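Local coordinates for protein endo-beta-mannanase (Opitutaceae bacterium TAV5, PDB 7BOB) that probably hydrolyses beta-1,4-linked mannosides from the chain end as a homotrimeric family 5 exo-mannosidase of a termite hindgut bacterium, at residues H172-R177 and T204-G209; L264-K269 and V427-G432; P390-H395 and R400-E405. All blocks are in the same frame, centred on the assembly; numbering follows the deposited sequence.

Interaction 1. Residues H172-R177 and T204-G209; sequences HEWCRR and TGWRLG
Trp-174 and Cys-175, neighbours on one turn of helix 168-183, face the irregular loop that carries Trp-206, and no hydrogen bond joins the two backbones. The meeting is made by side chains alone and is small and fully buried. Trp-206 reaches across with the six-membered half of its indole. CG lies anti to the carbonyl carbon (chi1 -72°), which carries the ring away from its own loop and over to the helix. Its CZ2 and CH2 meet the benzo corner of Trp-174, with CZ3 of Trp-174 lying 3.9 Å from CZ2 of Trp-206. That corner of Trp-174 sits at the edge of the Trp-206 ring, close to its plane. Cys-175 takes the next place along the same ring. Its SG is 4.0 Å from CZ3 of Trp-206 and 5.0 Å from the centroid of the six-membered ring, a slanted sulfur-aromatic contact. The loop is braced locally by an ST turn. The backbone N of Trp-206 donates to OG1 of Thr-204 at 3.1 Å, and the same hydroxyl lies at the edge of the indole. Further round, Val-171 of the same helix and Cys-195 also pack on Trp-206, while Phe-100 meets Trp-174 edge-to-face. The contact is a small buried cluster of two indoles and a sulfur. It joins helix 168-183, which comes between strands 151-154 and 191-192, to the loop after helix 198-201 that leads toward strand 237-241, as expected of the (beta/alpha)8 barrel of glycosyl hydrolase family 5.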
loop_
_atom_site.group_PDB
_atom_site.type_symbol
_atom_site.label_atom_id
_atom_site.label_comp_id
_atom_site.label_asym_id
_atom_site.label_seq_id
_atom_site.Cartn_x
_atom_site.Cartn_y
_atom_site.Cartn_z
ATOM N N HIS A 172 -13.068 7.003 20.913
ATOM C CA HIS A 172 -13.802 8.023 21.652
ATOM C C HIS A 172 -14.568 7.405 22.812
ATOM O O HIS A 172 -14.554 7.941 23.932
ATOM C CB HIS A 172 -14.743 8.763 20.699
ATOM C CG HIS A 172 -15.555 9.848 21.337
ATOM N ND1 HIS A 172 -15.364 11.184 21.053
ATOM C CD2 HIS A 172 -16.594 9.794 22.203
ATOM C CE1 HIS A 172 -16.236 11.908 21.731
ATOM N NE2 HIS A 172 -16.994 11.087 22.438
ATOM N N GLU A 173 -15.213 6.248 22.569
ATOM C CA GLU A 173 -15.999 5.601 23.609
ATOM C C GLU A 173 -15.105 5.048 24.710
ATOM O O GLU A 173 -15.438 5.154 25.895
ATOM C CB GLU A 173 -16.873 4.497 22.997
ATOM C CG GLU A 173 -17.630 3.616 23.998
ATOM C CD GLU A 173 -18.654 4.397 24.843
ATOM O OE1 GLU A 173 -18.974 5.558 24.517
ATOM O OE2 GLU A 173 -19.147 3.850 25.845
ATOM N N TRP A 174 -13.972 4.444 24.345
ATOM C CA TRP A 174 -13.063 3.905 25.351
ATOM C C TRP A 174 -12.562 5.004 26.268
ATOM O O TRP A 174 -12.434 4.808 27.491
ATOM C CB TRP A 174 -11.891 3.223 24.662
ATOM C CG TRP A 174 -10.909 2.590 25.579
ATOM C CD1 TRP A 174 -10.927 1.299 26.032
ATOM C CD2 TRP A 174 -9.733 3.195 26.125
ATOM N NE1 TRP A 174 -9.838 1.070 26.833
ATOM C CE2 TRP A 174 -9.090 2.217 26.911
ATOM C CE3 TRP A 174 -9.162 4.465 26.029
ATOM C CZ2 TRP A 174 -7.906 2.472 27.601
ATOM C CZ3 TRP A 174 -7.982 4.718 26.713
ATOM C CH2 TRP A 174 -7.365 3.728 27.485
ATOM N N CYS A 175 -12.288 6.175 25.685
ATOM C CA CYS A 175 -11.789 7.311 26.449
ATOM C C CYS A 175 -12.851 7.816 27.417
ATOM O O CYS A 175 -12.558 8.096 28.581
ATOM C CB CYS A 175 -11.343 8.417 25.483
ATOM S SG CYS A 175 -10.698 9.915 26.247
ATOM N N ARG A 176 -14.099 7.917 26.945
ATOM C CA ARG A 176 -15.217 8.242 27.824
ATOM C C ARG A 176 -15.323 7.244 28.965
ATOM O O ARG A 176 -15.491 7.634 30.126
ATOM C CB ARG A 176 -16.533 8.273 27.034
ATOM C CG ARG A 176 -17.705 8.963 27.764
ATOM C CD ARG A 176 -19.061 8.660 27.106
ATOM N NE ARG A 176 -19.326 7.228 27.036
ATOM C CZ ARG A 176 -19.900 6.526 28.017
ATOM N NH1 ARG A 176 -20.280 7.130 29.141
ATOM N NH2 ARG A 176 -20.090 5.219 27.881
ATOM N N ARG A 177 -15.204 5.952 28.654
ATOM C CA ARG A 177 -15.378 4.933 29.685
ATOM C C ARG A 177 -14.242 4.958 30.697
ATOM O O ARG A 177 -14.479 4.809 31.899
ATOM C CB ARG A 177 -15.489 3.554 29.052
ATOM C CG ARG A 177 -16.809 3.307 28.329
ATOM C CD ARG A 177 -17.956 3.074 29.296
ATOM N NE ARG A 177 -17.598 2.149 30.368
ATOM C CZ ARG A 177 -17.795 0.833 30.331
ATOM N NH1 ARG A 177 -18.356 0.264 29.278
ATOM N NH2 ARG A 177 -17.439 0.083 31.361
ATOM N N THR A 204 -5.189 8.692 14.433
ATOM C CA THR A 204 -5.171 7.516 15.284
ATOM C C THR A 204 -6.477 7.337 16.027
ATOM O O THR A 204 -6.602 6.387 16.789
ATOM C CB THR A 204 -4.047 7.634 16.308
ATOM O OG1 THR A 204 -4.369 8.717 17.204
ATOM C CG2 THR A 204 -2.714 7.930 15.614
ATOM N N GLY A 205 -7.439 8.247 15.838
ATOM C CA GLY A 205 -8.596 8.344 16.695
ATOM C C GLY A 205 -8.388 9.217 17.917
ATOM O O GLY A 205 -9.360 9.494 18.636
ATOM N N TRP A 206 -7.155 9.673 18.173
ATOM C CA TRP A 206 -6.868 10.590 19.280
ATOM C C TRP A 206 -6.745 11.985 18.669
ATOM O O TRP A 206 -5.687 12.367 18.160
ATOM C CB TRP A 206 -5.623 10.147 20.039
ATOM C CG TRP A 206 -5.883 8.892 20.859
ATOM C CD1 TRP A 206 -5.721 7.589 20.454
ATOM C CD2 TRP A 206 -6.376 8.830 22.208
ATOM N NE1 TRP A 206 -6.079 6.724 21.468
ATOM C CE2 TRP A 206 -6.482 7.460 22.554
ATOM C CE3 TRP A 206 -6.739 9.799 23.157
ATOM C CZ2 TRP A 206 -6.930 7.036 23.811
ATOM C CZ3 TRP A 206 -7.187 9.379 24.395
ATOM C CH2 TRP A 206 -7.273 8.005 24.717
ATOM N N ARG A 207 -7.842 12.737 18.701
ATOM C CA ARG A 207 -8.015 13.889 17.830
ATOM C C ARG A 207 -8.113 15.187 18.609
ATOM O O ARG A 207 -8.634 15.231 19.731
ATOM C CB ARG A 207 -9.267 13.742 16.986
ATOM C CG ARG A 207 -9.202 12.575 16.014
ATOM C CD ARG A 207 -10.583 12.247 15.496
ATOM N NE ARG A 207 -10.526 11.383 14.322
ATOM C CZ ARG A 207 -11.594 10.999 13.631
ATOM N NH1 ARG A 207 -12.804 11.404 14.010
ATOM N NH2 ARG A 207 -11.450 10.224 12.553
ATOM N N LEU A 208 -7.601 16.243 17.981
ATOM C CA LEU A 208 -7.845 17.617 18.395
ATOM C C LEU A 208 -9.063 18.108 17.630
ATOM O O LEU A 208 -8.986 18.323 16.423
ATOM C CB LEU A 208 -6.643 18.507 18.078
ATOM C CG LEU A 208 -5.274 18.053 18.580
ATOM C CD1 LEU A 208 -4.189 18.960 18.035
ATOM C CD2 LEU A 208 -5.264 18.067 20.102
ATOM N N GLY A 209 -10.187 18.277 18.309
ATOM C CA GLY A 209 -11.281 18.959 17.649
ATOM C C GLY A 209 -12.575 18.188 17.524
ATOM O O GLY A 209 -12.745 17.352 16.617
#

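Interaction 2. Residues L264-K269 and V427-G432; sequences LPFYVK and VGIVRG
Lys-269 lays its long side chain along the start of strand 427-431, with CD and CE beside the carbonyl oxygen of Val-427 and its root against Ile-429. CG is anti to the carbonyl carbon (chi1 -72°), and the chain then runs fully extended. CD and CE pass the oxygen of Val-427, and the ammonium group beyond them binds it. NZ donates to Val-427 O at 2.8 Å. The donor lies in the carbonyl plane, on a lone pair, with a C=O...N angle of 143°. NZ also has a second partner, His-417 of helix 406-422, so this single amine ties three elements together. At the near end of the chain, CB of Lys-269 rests 4.2 Å from CG1 of Ile-429. The same isoleucine sends CD1 to the ring of Phe-266, one turn back on the helix, at 4.4 Å from CE1. This apolar touch is loose and meets the ring at a slant. Replacing Lys-269 by an alanine removes the chain beyond CB and is likely to leave the carbonyl of Val-427 and the ring of His-417 without their shared partner. The segment axes approach to 9.2 Å and run in nearly the same direction, 30° apart. Helix 258-272 belongs to the barrel. Strand 427-431 is an outermost strand of the chain's mixed sheet, bonded to strand 385-389. Helix 406-422 connects these two strands and packs on Phe-266, Lys-269 and Val-427, while helix 292-309 covers Pro-265 and Val-268 of the barrel helix.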
loop_
_atom_site.group_PDB
_atom_site.type_symbol
_atom_site.label_atom_id
_atom_site.label_comp_id
_atom_site.label_asym_id
_atom_site.label_seq_id
_atom_site.Cartn_x
_atom_site.Cartn_y
_atom_site.Cartn_z
ATOM N N LEU A 264 8.488 21.003 17.860
ATOM C CA LEU A 264 7.766 20.890 19.129
ATOM C C LEU A 264 6.939 22.143 19.432
ATOM O O LEU A 264 5.737 22.004 19.726
ATOM C CB LEU A 264 8.773 20.526 20.223
ATOM C CG LEU A 264 8.296 19.987 21.570
ATOM C CD1 LEU A 264 7.273 18.902 21.367
ATOM C CD2 LEU A 264 9.490 19.467 22.389
ATOM N N PRO A 265 7.457 23.372 19.293
ATOM C CA PRO A 265 6.574 24.541 19.486
ATOM C C PRO A 265 5.387 24.554 18.548
ATOM O O PRO A 265 4.294 24.981 18.943
ATOM C CB PRO A 265 7.499 25.743 19.224
ATOM C CG PRO A 265 8.870 25.219 19.492
ATOM C CD PRO A 265 8.850 23.785 19.038
ATOM N N PHE A 266 5.573 24.101 17.307
ATOM C CA PHE A 266 4.448 24.022 16.382
ATOM C C PHE A 266 3.390 23.045 16.881
ATOM O O PHE A 266 2.190 23.352 16.855
ATOM C CB PHE A 266 4.937 23.625 14.994
ATOM C CG PHE A 266 3.841 23.166 14.091
ATOM C CD1 PHE A 266 3.064 24.091 13.386
ATOM C CD2 PHE A 266 3.562 21.807 13.951
ATOM C CE1 PHE A 266 2.033 23.659 12.552
ATOM C CE2 PHE A 266 2.534 21.368 13.102
ATOM C CZ PHE A 266 1.772 22.300 12.405
ATOM N N TYR A 267 3.813 21.853 17.321
ATOM C CA TYR A 267 2.860 20.881 17.873
ATOM C C TYR A 267 2.134 21.447 19.087
ATOM O O TYR A 267 0.919 21.249 19.245
ATOM C CB TYR A 267 3.572 19.587 18.272
ATOM C CG TYR A 267 4.163 18.819 17.109
ATOM C CD1 TYR A 267 3.444 18.631 15.943
ATOM C CD2 TYR A 267 5.436 18.268 17.193
ATOM C CE1 TYR A 267 3.986 17.930 14.886
ATOM C CE2 TYR A 267 5.978 17.551 16.141
ATOM C CZ TYR A 267 5.252 17.392 15.002
ATOM O OH TYR A 267 5.804 16.709 13.961
ATOM N N VAL A 268 2.873 22.133 19.971
ATOM C CA VAL A 268 2.258 22.737 21.151
ATOM C C VAL A 268 1.239 23.789 20.732
ATOM O O VAL A 268 0.124 23.838 21.268
ATOM C CB VAL A 268 3.344 23.320 22.080
ATOM C CG1 VAL A 268 2.722 24.126 23.250
ATOM C CG2 VAL A 268 4.230 22.200 22.609
ATOM N N LYS A 269 1.586 24.611 19.736
ATOM C CA LYS A 269 0.660 25.620 19.225
ATOM C C LYS A 269 -0.642 24.990 18.741
ATOM O O LYS A 269 -1.733 25.497 19.026
ATOM C CB LYS A 269 1.307 26.393 18.068
ATOM C CG LYS A 269 2.405 27.359 18.455
ATOM C CD LYS A 269 2.837 28.244 17.260
ATOM C CE LYS A 269 4.134 28.977 17.595
ATOM N NZ LYS A 269 4.666 29.792 16.457
ATOM N N VAL A 427 3.878 33.226 14.246
ATOM C CA VAL A 427 2.870 32.399 13.591
ATOM C C VAL A 427 1.925 31.808 14.632
ATOM O O VAL A 427 2.358 31.095 15.544
ATOM C CB VAL A 427 3.520 31.291 12.760
ATOM C CG1 VAL A 427 2.448 30.539 11.995
ATOM C CG2 VAL A 427 4.581 31.887 11.845
ATOM N N GLY A 428 0.630 32.081 14.465
ATOM C CA GLY A 428 -0.421 31.428 15.207
ATOM C C GLY A 428 -1.199 30.418 14.366
ATOM O O GLY A 428 -0.949 30.207 13.178
ATOM N N ILE A 429 -2.166 29.788 15.031
ATOM C CA ILE A 429 -3.095 28.836 14.436
ATOM C C ILE A 429 -4.494 29.387 14.637
ATOM O O ILE A 429 -4.811 29.894 15.715
ATOM C CB ILE A 429 -2.975 27.441 15.086
ATOM C CG1 ILE A 429 -1.520 26.974 15.082
ATOM C CG2 ILE A 429 -3.908 26.416 14.399
ATOM C CD1 ILE A 429 -0.999 26.584 13.711
ATOM N N VAL A 430 -5.312 29.334 13.600
ATOM C CA VAL A 430 -6.708 29.740 13.689
ATOM C C VAL A 430 -7.554 28.556 13.244
ATOM O O VAL A 430 -7.187 27.837 12.305
ATOM C CB VAL A 430 -6.991 31.005 12.842
ATOM C CG1 VAL A 430 -6.652 30.769 11.357
ATOM C CG2 VAL A 430 -8.441 31.432 12.994
ATOM N N ARG A 431 -8.660 28.324 13.935
ATOM C CA ARG A 431 -9.429 27.098 13.762
ATOM C C ARG A 431 -10.596 27.348 12.817
ATOM O O ARG A 431 -11.421 28.233 13.063
ATOM C CB ARG A 431 -9.928 26.578 15.111
ATOM C CG ARG A 431 -8.819 26.034 15.987
ATOM C CD ARG A 431 -9.328 25.602 17.381
ATOM N NE ARG A 431 -10.548 24.806 17.300
ATOM C CZ ARG A 431 -11.155 24.276 18.361
ATOM N NH1 ARG A 431 -10.654 24.461 19.578
ATOM N NH2 ARG A 431 -12.265 23.567 18.208
ATOM N N GLY A 432 -10.661 26.573 11.738
ATOM C CA GLY A 432 -11.763 26.673 10.795
ATOM C C GLY A 432 -13.070 26.046 11.242
ATOM O O GLY A 432 -14.104 26.288 10.612
#

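Interaction 3. Residues P390-H395 and R400-E405; sequences PRHYYH and RNPGNE
Asn-401 meets Tyr-394 across the loop through one end of its amide, while two backbone groups hold the other. OD1 accepts from the backbone N of Gly-403 at 2.8 Å, an Asx turn, and also from the backbone N of Asn-404. Both donors come from the same face of the amide. With OD1 so held, ND2 is directed at the carbonyl oxygen of Tyr-394, 3.0 Å away. The acceptor lies in the amide plane of Asn-401, but the donor stands above the carbonyl plane of Tyr-394, off its lone pairs. A second asparagine works beside it. ND2 of Asn-404 donates to the backbone O of His-392 at 3.2 Å and also to the carbonyl of Phe-451, while packing on CB of Pro-390. The ring of His-392 lies between two layers. The carbonyl O of Arg-400 sits over one face, 3.2 Å from CD2, and CG of Arg-391 lies over the opposite face. CE1 of the same ring touches CB of Arg-400. His-395 turns its ring toward the returning segment, at Glu-405. Its CG stands between the backbone N and the carbonyl carbon (chi1 60°), and Glu-405 lays CG over one face of the ring, a CH-pi contact 4.2 Å from the centroid. Glu-405 holds the N-cap position of helix 406-422. On the outer side, Arg-400 packs on His-327 of the second subunit. The loop thus fixes its own shape mainly through neutral amide-to-carbonyl bonds, which take up the backbone oxygens of His-392 and Tyr-394 without relying on a salt bridge between the two segments.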
loop_
_atom_site.group_PDB
_atom_site.type_symbol
_atom_site.label_atom_id
_atom_site.label_comp_id
_atom_site.label_asym_id
_atom_site.label_seq_id
_atom_site.Cartn_x
_atom_site.Cartn_y
_atom_site.Cartn_z
ATOM N N PRO A 390 -8.056 23.377 9.117
ATOM C CA PRO A 390 -9.352 23.207 8.433
ATOM C C PRO A 390 -10.433 22.657 9.360
ATOM O O PRO A 390 -10.148 21.959 10.338
ATOM C CB PRO A 390 -9.032 22.216 7.300
ATOM C CG PRO A 390 -7.800 21.480 7.760
ATOM C CD PRO A 390 -7.010 22.487 8.585
ATOM N N ARG A 391 -11.698 22.954 9.018
ATOM C CA ARG A 391 -12.817 22.514 9.856
ATOM C C ARG A 391 -12.863 20.991 10.007
ATOM O O ARG A 391 -13.187 20.482 11.077
ATOM C CB ARG A 391 -14.147 23.032 9.302
ATOM C CG ARG A 391 -15.382 22.364 9.927
ATOM C CD ARG A 391 -16.695 22.954 9.419
ATOM N NE ARG A 391 -16.858 24.332 9.861
ATOM C CZ ARG A 391 -17.395 24.677 11.030
ATOM N NH1 ARG A 391 -17.844 23.743 11.865
ATOM N NH2 ARG A 391 -17.491 25.959 11.364
ATOM N N HIS A 392 -12.574 20.246 8.952
ATOM C CA HIS A 392 -12.534 18.788 9.030
ATOM C C HIS A 392 -11.096 18.363 8.784
ATOM O O HIS A 392 -10.595 18.442 7.655
ATOM C CB HIS A 392 -13.489 18.141 8.029
ATOM C CG HIS A 392 -14.861 18.743 8.033
ATOM N ND1 HIS A 392 -15.841 18.353 8.925
ATOM C CD2 HIS A 392 -15.413 19.716 7.266
ATOM C CE1 HIS A 392 -16.938 19.054 8.699
ATOM N NE2 HIS A 392 -16.705 19.892 7.702
ATOM N N TYR A 393 -10.437 17.935 9.845
ATOM C CA TYR A 393 -9.013 17.654 9.849
ATOM C C TYR A 393 -8.709 16.164 9.730
ATOM O O TYR A 393 -7.753 15.784 9.044
ATOM C CB TYR A 393 -8.393 18.237 11.127
ATOM C CG TYR A 393 -6.877 18.211 11.184
ATOM C CD1 TYR A 393 -6.187 17.068 11.611
ATOM C CD2 TYR A 393 -6.134 19.338 10.841
ATOM C CE1 TYR A 393 -4.790 17.060 11.680
ATOM C CE2 TYR A 393 -4.744 19.343 10.899
ATOM C CZ TYR A 393 -4.076 18.211 11.308
ATOM O OH TYR A 393 -2.693 18.235 11.341
ATOM N N TYR A 394 -9.514 15.306 10.351
ATOM C CA TYR A 394 -9.251 13.876 10.381
ATOM C C TYR A 394 -10.178 13.182 9.402
ATOM O O TYR A 394 -11.362 13.520 9.307
ATOM C CB TYR A 394 -9.437 13.317 11.800
ATOM C CG TYR A 394 -8.550 14.016 12.814
ATOM C CD1 TYR A 394 -7.255 13.559 13.065
ATOM C CD2 TYR A 394 -8.996 15.136 13.511
ATOM C CE1 TYR A 394 -6.427 14.193 13.981
ATOM C CE2 TYR A 394 -8.171 15.789 14.438
ATOM C CZ TYR A 394 -6.895 15.312 14.661
ATOM O OH TYR A 394 -6.069 15.950 15.549
ATOM N N HIS A 395 -9.640 12.203 8.681
ATOM C CA HIS A 395 -10.364 11.615 7.558
ATOM C C HIS A 395 -11.099 10.319 7.892
ATOM O O HIS A 395 -12.114 10.031 7.255
ATOM C CB HIS A 395 -9.403 11.353 6.391
ATOM C CG HIS A 395 -8.277 10.423 6.733
ATOM N ND1 HIS A 395 -7.305 10.743 7.663
ATOM C CD2 HIS A 395 -7.974 9.180 6.285
ATOM C CE1 HIS A 395 -6.440 9.748 7.750
ATOM N NE2 HIS A 395 -6.835 8.780 6.942
ATOM N N ARG A 400 -18.028 14.215 6.227
ATOM C CA ARG A 400 -18.157 15.626 5.889
ATOM C C ARG A 400 -16.816 16.267 5.569
ATOM O O ARG A 400 -16.755 17.481 5.337
ATOM C CB ARG A 400 -18.887 16.377 7.018
ATOM C CG ARG A 400 -20.402 16.105 6.943
ATOM C CD ARG A 400 -21.272 16.721 8.056
ATOM N NE ARG A 400 -22.647 16.974 7.577
ATOM C CZ ARG A 400 -23.132 18.171 7.222
ATOM N NH1 ARG A 400 -22.370 19.262 7.308
ATOM N NH2 ARG A 400 -24.390 18.286 6.787
ATOM N N ASN A 401 -15.744 15.475 5.519
ATOM C CA ASN A 401 -14.406 15.998 5.263
ATOM C C ASN A 401 -14.173 16.125 3.754
ATOM O O ASN A 401 -14.352 15.141 3.034
ATOM C CB ASN A 401 -13.375 15.075 5.891
ATOM C CG ASN A 401 -11.956 15.632 5.846
ATOM O OD1 ASN A 401 -11.591 16.456 4.984
ATOM N ND2 ASN A 401 -11.129 15.147 6.770
ATOM N N PRO A 402 -13.803 17.299 3.230
ATOM C CA PRO A 402 -13.544 17.404 1.782
ATOM C C PRO A 402 -12.273 16.703 1.309
ATOM O O PRO A 402 -11.978 16.754 0.115
ATOM C CB PRO A 402 -13.460 18.919 1.546
ATOM C CG PRO A 402 -13.139 19.513 2.889
ATOM C CD PRO A 402 -13.849 18.620 3.882
ATOM N N GLY A 403 -11.507 16.047 2.182
ATOM C CA GLY A 403 -10.333 15.310 1.735
ATOM C C GLY A 403 -9.058 15.564 2.529
ATOM O O GLY A 403 -7.995 15.054 2.159
ATOM N N ASN A 404 -9.138 16.316 3.628
ATOM C CA ASN A 404 -7.950 16.572 4.437
ATOM C C ASN A 404 -7.517 15.322 5.204
ATOM O O ASN A 404 -8.344 14.559 5.710
ATOM C CB ASN A 404 -8.205 17.732 5.400
ATOM C CG ASN A 404 -8.410 19.054 4.668
ATOM O OD1 ASN A 404 -7.580 19.464 3.846
ATOM N ND2 ASN A 404 -9.528 19.713 4.945
ATOM N N GLU A 405 -6.201 15.107 5.272
ATOM C CA GLU A 405 -5.601 13.995 6.001
ATOM C C GLU A 405 -4.466 14.540 6.859
ATOM O O GLU A 405 -3.627 15.313 6.357
ATOM C CB GLU A 405 -5.074 12.915 5.060
ATOM C CG GLU A 405 -6.128 12.430 4.141
ATOM C CD GLU A 405 -5.713 11.202 3.376
ATOM O OE1 GLU A 405 -4.597 10.684 3.615
ATOM O OE2 GLU A 405 -6.521 10.763 2.529
#

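How the interactions relate
Interaction 1 is a buried aromatic and sulfur contact within the barrel. Interaction 2 is partly buried and joins a barrel helix to an outermost strand of the following mixed sheet. Interaction 3 is largely buried, with Arg-400 and Glu-405 exposed and Arg-400 reaching a second subunit. The chemistry changes accordingly, from rings and a sulfur, to one ammonium bond beside thin apolar packing, to a network of asparagine amides. Interactions 1 and 3 touch directly, where the backbone N of Leu-208 probably donates to Tyr-394 OH at 2.9 Å. Interaction 3 is nested within the loop closed by interaction 2. It lies between strand 385-389 and helix 406-422, and interaction 2 packs against both.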